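Local structure of structural polyprotein, VP3 (Israeli acute paralysis virus, 5CDD) at residues B[65-70]-B[96-101]; B[85-90]-B[171-176]; B[138-143]-B[259-264]. The protein probably serves as a structural building block of the viral shell, being one of the jelly-roll coat proteins carried by the structural polyprotein. All blocks are in the same frame, centred on the assembly; numbering follows the deposited sequence.

VP3 has the jelly-roll fold of rhinovirus-like coat proteins, and the three contacts lead from one of its two sheets toward the other, whose edge strand 90-92 begins at V90 of contact 2. Contact 3 pairs the central strands 138-143 and 259-264. Contact 1 lies next to it, centres about 11 Å apart, because K66 N to V260 O and H67 O to V260 N are each 2.9 Å. K66 and K262 also send their ammonium groups to the same acid, E124. Contact 2 is about 11 Å from contact 1, centre to centre, with H67 CE1 packed 3.2 Å from W87 O. Contacts 2 and 3 do not touch; their centres are about 17 Å apart.

Contact 1. Residues B[65-70]-B[96-101]; sequences VKHVLT and PCYSKS
K66 runs past Y98 toward S99, leaving strand 65-70 for the loop that carries residues 96-101. K66 CB lies 3.9 Å from Y98 OH. Beyond it the chain folds at chi2 (-70°) and again at chi3, which shortens its reach and brings K66 CE to 3.6 Å from S99 OG. At the tip K66 NZ stands 2.8 Å from S99 OG and 3.6 Å from C97 SG. It also forms a salt bridge with E124 and a hydrogen bond to the carbonyl oxygen of D119, while S99 OG is hydrogen-bonded to the D119 carboxylate. A long flexible amine suits this place, since it can carry its charge from a strand to D119, just after strand 111-118, and to E124 in helix 122-127.

H67 and Y98 meet rim to rim, planes at 31°. H67 NE2 lies 2.7 Å from Y98 OH in a hydrogen bond bent to 131°; imidazole and phenol suit it, as either can be the donor. K66 and H67 together face V260 in a classic beta bulge, so consecutive residues can both serve the loop. The buried ammonium probably stays protonated, its charge likely balanced by E124.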
loop_
_atom_site.group_PDB
_atom_site.type_symbol
_atom_site.label_atom_id
_atom_site.label_comp_id
_atom_site.label_asym_id
_atom_site.label_seq_id
_atom_site.Cartn_x
_atom_site.Cartn_y
_atom_site.Cartn_z
ATOM N N VAL B 65 12.798 56.558 11.592
ATOM C CA VAL B 65 12.641 57.754 12.415
ATOM C C VAL B 65 11.241 58.351 12.288
ATOM O O VAL B 65 10.776 58.640 11.186
ATOM C CB VAL B 65 13.662 58.838 12.023
ATOM C CG1 VAL B 65 13.525 60.029 12.931
ATOM C CG2 VAL B 65 15.056 58.296 12.125
ATOM N N LYS B 66 10.576 58.538 13.424
ATOM C CA LYS B 66 9.240 59.111 13.440
ATOM C C LYS B 66 9.259 60.546 13.959
ATOM O O LYS B 66 8.425 61.364 13.565
ATOM C CB LYS B 66 8.306 58.256 14.304
ATOM C CG LYS B 66 7.935 56.909 13.701
ATOM C CD LYS B 66 7.000 57.053 12.501
ATOM C CE LYS B 66 5.653 57.640 12.894
ATOM N NZ LYS B 66 4.714 57.737 11.743
ATOM N N HIS B 67 10.216 60.855 14.831
ATOM C CA HIS B 67 10.313 62.194 15.399
ATOM C C HIS B 67 11.734 62.724 15.551
ATOM O O HIS B 67 12.679 61.965 15.763
ATOM C CB HIS B 67 9.649 62.230 16.776
ATOM C CG HIS B 67 8.249 61.709 16.790
ATOM N ND1 HIS B 67 7.234 62.287 16.062
ATOM C CD2 HIS B 67 7.696 60.659 17.443
ATOM C CE1 HIS B 67 6.114 61.615 16.263
ATOM N NE2 HIS B 67 6.368 60.622 17.097
ATOM N N VAL B 68 11.861 64.041 15.439
ATOM C CA VAL B 68 13.127 64.742 15.608
ATOM C C VAL B 68 12.737 65.989 16.396
ATOM O O VAL B 68 12.539 67.064 15.830
ATOM C CB VAL B 68 13.756 65.162 14.260
ATOM C CG1 VAL B 68 15.060 65.900 14.512
ATOM C CG2 VAL B 68 14.017 63.938 13.399
ATOM N N LEU B 69 12.610 65.825 17.709
ATOM C CA LEU B 69 12.210 66.905 18.604
ATOM C C LEU B 69 13.320 67.903 18.920
ATOM O O LEU B 69 14.499 67.645 18.677
ATOM C CB LEU B 69 11.691 66.309 19.913
ATOM C CG LEU B 69 10.681 65.165 19.791
ATOM C CD1 LEU B 69 10.436 64.571 21.166
ATOM C CD2 LEU B 69 9.386 65.665 19.176
ATOM N N THR B 70 12.923 69.047 19.469
ATOM C CA THR B 70 13.865 70.093 19.851
ATOM C C THR B 70 13.744 70.330 21.351
ATOM O O THR B 70 12.685 70.714 21.851
ATOM C CB THR B 70 13.579 71.425 19.117
ATOM O OG1 THR B 70 13.655 71.220 17.700
ATOM C CG2 THR B 70 14.600 72.481 19.519
ATOM N N PRO B 96 0.271 50.170 14.682
ATOM C CA PRO B 96 -0.377 50.987 13.647
ATOM C C PRO B 96 0.202 52.401 13.596
ATOM O O PRO B 96 0.880 52.835 14.529
ATOM C CB PRO B 96 -1.841 50.992 14.079
ATOM C CG PRO B 96 -1.991 49.692 14.791
ATOM C CD PRO B 96 -0.734 49.635 15.617
ATOM N N CYS B 97 -0.069 53.121 12.513
ATOM C CA CYS B 97 0.435 54.481 12.375
ATOM C C CYS B 97 -0.478 55.452 13.120
ATOM O O CYS B 97 -1.698 55.288 13.120
ATOM C CB CYS B 97 0.523 54.870 10.898
ATOM S SG CYS B 97 1.636 56.260 10.599
ATOM N N TYR B 98 0.114 56.461 13.753
ATOM C CA TYR B 98 -0.657 57.434 14.518
ATOM C C TYR B 98 -0.514 58.869 14.022
ATOM O O TYR B 98 -1.324 59.733 14.364
ATOM C CB TYR B 98 -0.257 57.362 15.993
ATOM C CG TYR B 98 1.218 57.591 16.233
ATOM C CD1 TYR B 98 1.766 58.872 16.174
ATOM C CD2 TYR B 98 2.073 56.521 16.498
ATOM C CE1 TYR B 98 3.130 59.084 16.370
ATOM C CE2 TYR B 98 3.438 56.721 16.694
ATOM C CZ TYR B 98 3.958 58.005 16.629
ATOM O OH TYR B 98 5.303 58.208 16.819
ATOM N N SER B 99 0.510 59.126 13.217
ATOM C CA SER B 99 0.739 60.470 12.701
ATOM C C SER B 99 0.378 60.595 11.228
ATOM O O SER B 99 0.649 59.697 10.432
ATOM C CB SER B 99 2.203 60.868 12.901
ATOM O OG SER B 99 3.070 59.998 12.195
ATOM N N LYS B 100 -0.237 61.719 10.874
ATOM C CA LYS B 100 -0.626 61.974 9.495
ATOM C C LYS B 100 -0.570 63.464 9.197
ATOM O O LYS B 100 -0.568 64.295 10.105
ATOM C CB LYS B 100 -2.043 61.459 9.230
ATOM C CG LYS B 100 -3.131 62.220 9.962
ATOM C CD LYS B 100 -4.496 61.602 9.715
ATOM C CE LYS B 100 -5.553 62.253 10.589
ATOM N NZ LYS B 100 -6.853 61.539 10.514
ATOM N N SER B 101 -0.514 63.789 7.912
ATOM C CA SER B 101 -0.477 65.168 7.458
ATOM C C SER B 101 -1.611 65.326 6.458
ATOM O O SER B 101 -1.933 64.389 5.729
ATOM C CB SER B 101 0.859 65.468 6.781
ATOM O OG SER B 101 0.879 66.785 6.261
#

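Contact 2. Residues B[85-90]-B[171-176]; sequences DDWGGV and IGPDQD
W87 NE1 donates to the carbonyl oxygen of I171 over 2.9 Å, but the bond is weak because its N-H...O angle is only 129°. The oxygen sits at the edge of the indole, near its plane, which leaves the ring faces for packing. With CG anti to the carbonyl carbon, the indole reaches out to the backbone of 171-173, a weakly bonded strand paired with strand 164-166.

P173 covers one face of that indole. P173 CD stands 3.9 Å from the centroid of the six-membered ring of W87 and 13° off the normal, a well-centred CH-pi contact. G172 lies over the same face toward the rim, its carbonyl carbon 3.7 Å from W87 CZ2. Glycine suits this position because D85 O comes to 3.7 Å from G172 CA on a side where a CB would be in the way. At the edge of the indole, I171 CG2 touches W87 CZ2 at 4.0 Å.

The proline is held from further sides. P173 CG lies 3.3 Å from D86 O. P173 CB meets V90 CB at 3.8 Å. Between W87 and V90 the chain turns at G88, whose positive phi is natural for glycine. Y98 meets W87 edge to face, and Q175 NE2 bonds to the carbonyl oxygen of G84.

The chemistry is thus largely apolar: contact over an aromatic face does most of the joining. The weak bond supplies the buried indole N-H with an acceptor, while P173 and G172 over the face limit the ring's tilt.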
loop_
_atom_site.group_PDB
_atom_site.type_symbol
_atom_site.label_atom_id
_atom_site.label_comp_id
_atom_site.label_asym_id
_atom_site.label_seq_id
_atom_site.Cartn_x
_atom_site.Cartn_y
_atom_site.Cartn_z
ATOM N N ASP B 85 1.413 70.910 18.056
ATOM C CA ASP B 85 0.276 70.183 18.597
ATOM C C ASP B 85 0.280 68.757 18.063
ATOM O O ASP B 85 -0.753 68.088 18.032
ATOM C CB ASP B 85 -1.030 70.896 18.240
ATOM C CG ASP B 85 -1.302 72.093 19.141
ATOM O OD1 ASP B 85 -0.347 72.839 19.448
ATOM O OD2 ASP B 85 -2.468 72.300 19.535
ATOM N N ASP B 86 1.453 68.298 17.632
ATOM C CA ASP B 86 1.598 66.938 17.111
ATOM C C ASP B 86 2.182 66.026 18.172
ATOM O O ASP B 86 2.370 66.425 19.320
ATOM C CB ASP B 86 2.530 66.897 15.902
ATOM C CG ASP B 86 2.085 67.810 14.787
ATOM O OD1 ASP B 86 0.868 67.875 14.506
ATOM O OD2 ASP B 86 2.961 68.451 14.170
ATOM N N TRP B 87 2.442 64.789 17.759
ATOM C CA TRP B 87 3.017 63.753 18.606
ATOM C C TRP B 87 4.546 63.754 18.623
ATOM O O TRP B 87 5.195 64.326 17.747
ATOM C CB TRP B 87 2.502 62.374 18.182
ATOM C CG TRP B 87 1.016 62.318 18.002
ATOM C CD1 TRP B 87 0.316 62.609 16.867
ATOM C CD2 TRP B 87 0.044 61.947 18.987
ATOM N NE1 TRP B 87 -1.030 62.443 17.084
ATOM C CE2 TRP B 87 -1.223 62.037 18.379
ATOM C CE3 TRP B 87 0.124 61.549 20.325
ATOM C CZ2 TRP B 87 -2.401 61.744 19.061
ATOM C CZ3 TRP B 87 -1.048 61.257 21.001
ATOM C CH2 TRP B 87 -2.293 61.356 20.368
ATOM N N GLY B 88 5.102 63.094 19.632
ATOM C CA GLY B 88 6.536 62.947 19.817
ATOM C C GLY B 88 6.891 63.149 21.274
ATOM O O GLY B 88 7.627 62.353 21.856
ATOM N N GLY B 89 6.348 64.201 21.876
ATOM C CA GLY B 89 6.552 64.446 23.289
ATOM C C GLY B 89 5.799 63.300 23.927
ATOM O O GLY B 89 6.201 62.704 24.927
ATOM N N VAL B 90 4.668 63.020 23.291
ATOM C CA VAL B 90 3.716 61.983 23.666
ATOM C C VAL B 90 3.632 61.034 22.471
ATOM O O VAL B 90 3.243 61.435 21.372
ATOM C CB VAL B 90 2.311 62.555 23.947
ATOM C CG1 VAL B 90 1.383 61.435 24.392
ATOM C CG2 VAL B 90 2.388 63.633 25.016
ATOM N N ILE B 171 -5.975 64.313 15.091
ATOM C CA ILE B 171 -5.973 64.058 16.529
ATOM C C ILE B 171 -4.569 64.271 17.088
ATOM O O ILE B 171 -3.599 63.703 16.588
ATOM C CB ILE B 171 -6.423 62.617 16.852
ATOM C CG1 ILE B 171 -7.876 62.413 16.420
ATOM C CG2 ILE B 171 -6.281 62.349 18.346
ATOM C CD1 ILE B 171 -8.398 61.022 16.675
ATOM N N GLY B 172 -4.468 65.096 18.125
ATOM C CA GLY B 172 -3.179 65.370 18.730
ATOM C C GLY B 172 -3.206 65.132 20.224
ATOM O O GLY B 172 -4.264 64.853 20.785
ATOM N N PRO B 173 -2.054 65.235 20.903
ATOM C CA PRO B 173 -1.977 65.022 22.348
ATOM C C PRO B 173 -2.442 66.226 23.162
ATOM O O PRO B 173 -2.409 67.363 22.689
ATOM C CB PRO B 173 -0.500 64.722 22.563
ATOM C CG PRO B 173 0.146 65.638 21.576
ATOM C CD PRO B 173 -0.712 65.454 20.334
ATOM N N ASP B 174 -2.874 65.958 24.390
ATOM C CA ASP B 174 -3.330 66.998 25.303
ATOM C C ASP B 174 -2.219 67.209 26.327
ATOM O O ASP B 174 -2.308 66.737 27.461
ATOM C CB ASP B 174 -4.608 66.558 26.016
ATOM C CG ASP B 174 -5.307 67.704 26.713
ATOM O OD1 ASP B 174 -4.623 68.505 27.385
ATOM O OD2 ASP B 174 -6.545 67.801 26.595
ATOM N N GLN B 175 -1.171 67.911 25.907
ATOM C CA GLN B 175 -0.008 68.187 26.742
ATOM C C GLN B 175 -0.323 68.732 28.123
ATOM O O GLN B 175 0.279 68.314 29.109
ATOM C CB GLN B 175 0.912 69.159 26.018
ATOM C CG GLN B 175 1.366 68.651 24.675
ATOM C CD GLN B 175 1.243 69.703 23.597
ATOM O OE1 GLN B 175 0.141 70.156 23.282
ATOM N NE2 GLN B 175 2.373 70.101 23.022
ATOM N N ASP B 176 -1.263 69.667 28.196
ATOM C CA ASP B 176 -1.633 70.264 29.474
ATOM C C ASP B 176 -2.018 69.213 30.507
ATOM O O ASP B 176 -1.895 69.437 31.707
ATOM C CB ASP B 176 -2.797 71.242 29.288
ATOM C CG ASP B 176 -2.507 72.300 28.245
ATOM O OD1 ASP B 176 -1.506 73.033 28.396
ATOM O OD2 ASP B 176 -3.287 72.399 27.274
#

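Contact 3. Residues B[138-143]-B[259-264]; sequences CYRITV and VVWKWA
Strands 138-143 and 259-264 pair antiparallel, from C138-W263 to T142-V259, in the four-stranded jelly-roll sheet conventionally called BIDG, where they correspond to D and I. Six backbone hydrogen bonds join them, two each at the pairs C138-W263, R140-W261 and T142-V259. T142 N to V259 O, for example, measures 2.8 Å and is nearly straight (169°). At the non-hydrogen-bonded pairs, CA-H...O contacts such as Y139 CA to W261 O reinforce the pairing.

Apolar packing marks the face bearing Y139, I141, V260 and K262. Here the extended methylenes of K262 run beside the Y139 ring, with K262 CG 3.6 Å from Y139 CE1, and carry NZ to E124 and the carbonyl oxygen of G94. Beta-branched I141 and V260 suit both strand geometry and a buried surface.

On the other face the R140 guanidinium stacks on W261, planes 27° apart. A bend at chi3 (62°) lays it there, with R140 CZ 3.8 Å from the centroid of the five-membered ring of W261 in a cation-pi contact. Salt bridges from NH1 to E200 and from NH2 to E123 of a neighbouring subunit fix the charged group, so this stack also lies at a subunit interface.

On that same face W263 turns its indole over its cross-strand partner. C138 CB sits 3.5 Å from the centroid of the five-membered ring of W263 in a CH-pi contact, and C138 SG approaches that centroid obliquely at 4.2 Å.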
loop_
_atom_site.group_PDB
_atom_site.type_symbol
_atom_site.label_atom_id
_atom_site.label_comp_id
_atom_site.label_asym_id
_atom_site.label_seq_id
_atom_site.Cartn_x
_atom_site.Cartn_y
_atom_site.Cartn_z
ATOM N N CYS B 138 9.178 48.680 20.018
ATOM C CA CYS B 138 10.512 49.139 20.375
ATOM C C CYS B 138 10.755 50.560 19.894
ATOM O O CYS B 138 10.396 50.923 18.772
ATOM C CB CYS B 138 11.559 48.203 19.782
ATOM S SG CYS B 138 11.389 46.499 20.338
ATOM N N TYR B 139 11.373 51.358 20.759
ATOM C CA TYR B 139 11.666 52.750 20.454
ATOM C C TYR B 139 13.083 53.094 20.895
ATOM O O TYR B 139 13.489 52.756 22.005
ATOM C CB TYR B 139 10.672 53.655 21.191
ATOM C CG TYR B 139 9.222 53.366 20.873
ATOM C CD1 TYR B 139 8.636 53.851 19.705
ATOM C CD2 TYR B 139 8.441 52.586 21.727
ATOM C CE1 TYR B 139 7.308 53.570 19.393
ATOM C CE2 TYR B 139 7.107 52.295 21.423
ATOM C CZ TYR B 139 6.549 52.791 20.253
ATOM O OH TYR B 139 5.238 52.505 19.937
ATOM N N ARG B 140 13.838 53.750 20.020
ATOM C CA ARG B 140 15.194 54.165 20.356
ATOM C C ARG B 140 15.209 55.683 20.392
ATOM O O ARG B 140 14.879 56.334 19.405
ATOM C CB ARG B 140 16.201 53.653 19.325
ATOM C CG ARG B 140 17.645 54.020 19.638
ATOM C CD ARG B 140 18.618 53.108 18.895
ATOM N NE ARG B 140 18.505 53.222 17.443
ATOM C CZ ARG B 140 19.136 54.126 16.702
ATOM N NH1 ARG B 140 19.940 55.006 17.271
ATOM N NH2 ARG B 140 18.954 54.148 15.390
ATOM N N ILE B 141 15.588 56.237 21.539
ATOM C CA ILE B 141 15.627 57.679 21.724
ATOM C C ILE B 141 17.064 58.179 21.799
ATOM O O ILE B 141 17.803 57.866 22.736
ATOM C CB ILE B 141 14.868 58.064 23.001
ATOM C CG1 ILE B 141 13.447 57.496 22.929
ATOM C CG2 ILE B 141 14.848 59.578 23.163
ATOM C CD1 ILE B 141 12.647 57.677 24.198
ATOM N N THR B 142 17.447 58.953 20.790
ATOM C CA THR B 142 18.790 59.502 20.702
ATOM C C THR B 142 18.778 61.008 20.947
ATOM O O THR B 142 17.885 61.716 20.488
ATOM C CB THR B 142 19.402 59.255 19.310
ATOM O OG1 THR B 142 19.277 57.870 18.960
ATOM C CG2 THR B 142 20.870 59.655 19.309
ATOM N N VAL B 143 19.779 61.499 21.667
ATOM C CA VAL B 143 19.883 62.922 21.949
ATOM C C VAL B 143 21.125 63.452 21.244
ATOM O O VAL B 143 22.246 63.267 21.720
ATOM C CB VAL B 143 20.010 63.194 23.464
ATOM C CG1 VAL B 143 20.076 64.687 23.712
ATOM C CG2 VAL B 143 18.829 62.589 24.208
ATOM N N VAL B 259 16.011 62.338 18.571
ATOM C CA VAL B 259 15.550 61.489 17.481
ATOM C C VAL B 259 14.870 60.247 18.046
ATOM O O VAL B 259 15.364 59.636 18.994
ATOM C CB VAL B 259 16.726 61.058 16.580
ATOM C CG1 VAL B 259 16.210 60.261 15.394
ATOM C CG2 VAL B 259 17.486 62.281 16.106
ATOM N N VAL B 260 13.734 59.880 17.460
ATOM C CA VAL B 260 12.988 58.713 17.914
ATOM C C VAL B 260 12.778 57.700 16.794
ATOM O O VAL B 260 12.172 58.013 15.769
ATOM C CB VAL B 260 11.607 59.118 18.467
ATOM C CG1 VAL B 260 10.871 57.890 18.977
ATOM C CG2 VAL B 260 11.772 60.143 19.575
ATOM N N TRP B 261 13.288 56.488 16.999
ATOM C CA TRP B 261 13.148 55.416 16.020
ATOM C C TRP B 261 12.054 54.461 16.481
ATOM O O TRP B 261 11.851 54.277 17.681
ATOM C CB TRP B 261 14.461 54.647 15.866
ATOM C CG TRP B 261 15.593 55.466 15.323
ATOM C CD1 TRP B 261 16.281 56.453 15.971
ATOM C CD2 TRP B 261 16.172 55.365 14.016
ATOM N NE1 TRP B 261 17.255 56.971 15.149
ATOM C CE2 TRP B 261 17.210 56.320 13.944
ATOM C CE3 TRP B 261 15.915 54.558 12.899
ATOM C CZ2 TRP B 261 17.991 56.492 12.796
ATOM C CZ3 TRP B 261 16.694 54.729 11.757
ATOM C CH2 TRP B 261 17.719 55.689 11.716
ATOM N N LYS B 262 11.357 53.851 15.527
ATOM C CA LYS B 262 10.279 52.924 15.853
ATOM C C LYS B 262 10.323 51.635 15.037
ATOM O O LYS B 262 10.633 51.648 13.844
ATOM C CB LYS B 262 8.926 53.612 15.642
ATOM C CG LYS B 262 7.722 52.711 15.873
ATOM C CD LYS B 262 6.417 53.436 15.580
ATOM C CE LYS B 262 5.220 52.523 15.799
ATOM N NZ LYS B 262 3.923 53.220 15.585
ATOM N N TRP B 263 10.012 50.523 15.696
ATOM C CA TRP B 263 9.975 49.214 15.051
ATOM C C TRP B 263 9.328 48.228 16.023
ATOM O O TRP B 263 9.148 48.544 17.199
ATOM C CB TRP B 263 11.387 48.765 14.643
ATOM C CG TRP B 263 12.259 48.262 15.754
ATOM C CD1 TRP B 263 12.332 46.981 16.223
ATOM C CD2 TRP B 263 13.182 49.030 16.537
ATOM N NE1 TRP B 263 13.245 46.902 17.248
ATOM C CE2 TRP B 263 13.781 48.146 17.462
ATOM C CE3 TRP B 263 13.561 50.379 16.548
ATOM C CZ2 TRP B 263 14.740 48.567 18.391
ATOM C CZ3 TRP B 263 14.517 50.799 17.472
ATOM C CH2 TRP B 263 15.093 49.893 18.380
ATOM N N ALA B 264 8.965 47.046 15.534
ATOM C CA ALA B 264 8.313 46.053 16.385
ATOM C C ALA B 264 9.007 44.696 16.420
ATOM O O ALA B 264 9.784 44.351 15.529
ATOM C CB ALA B 264 6.864 45.876 15.943
#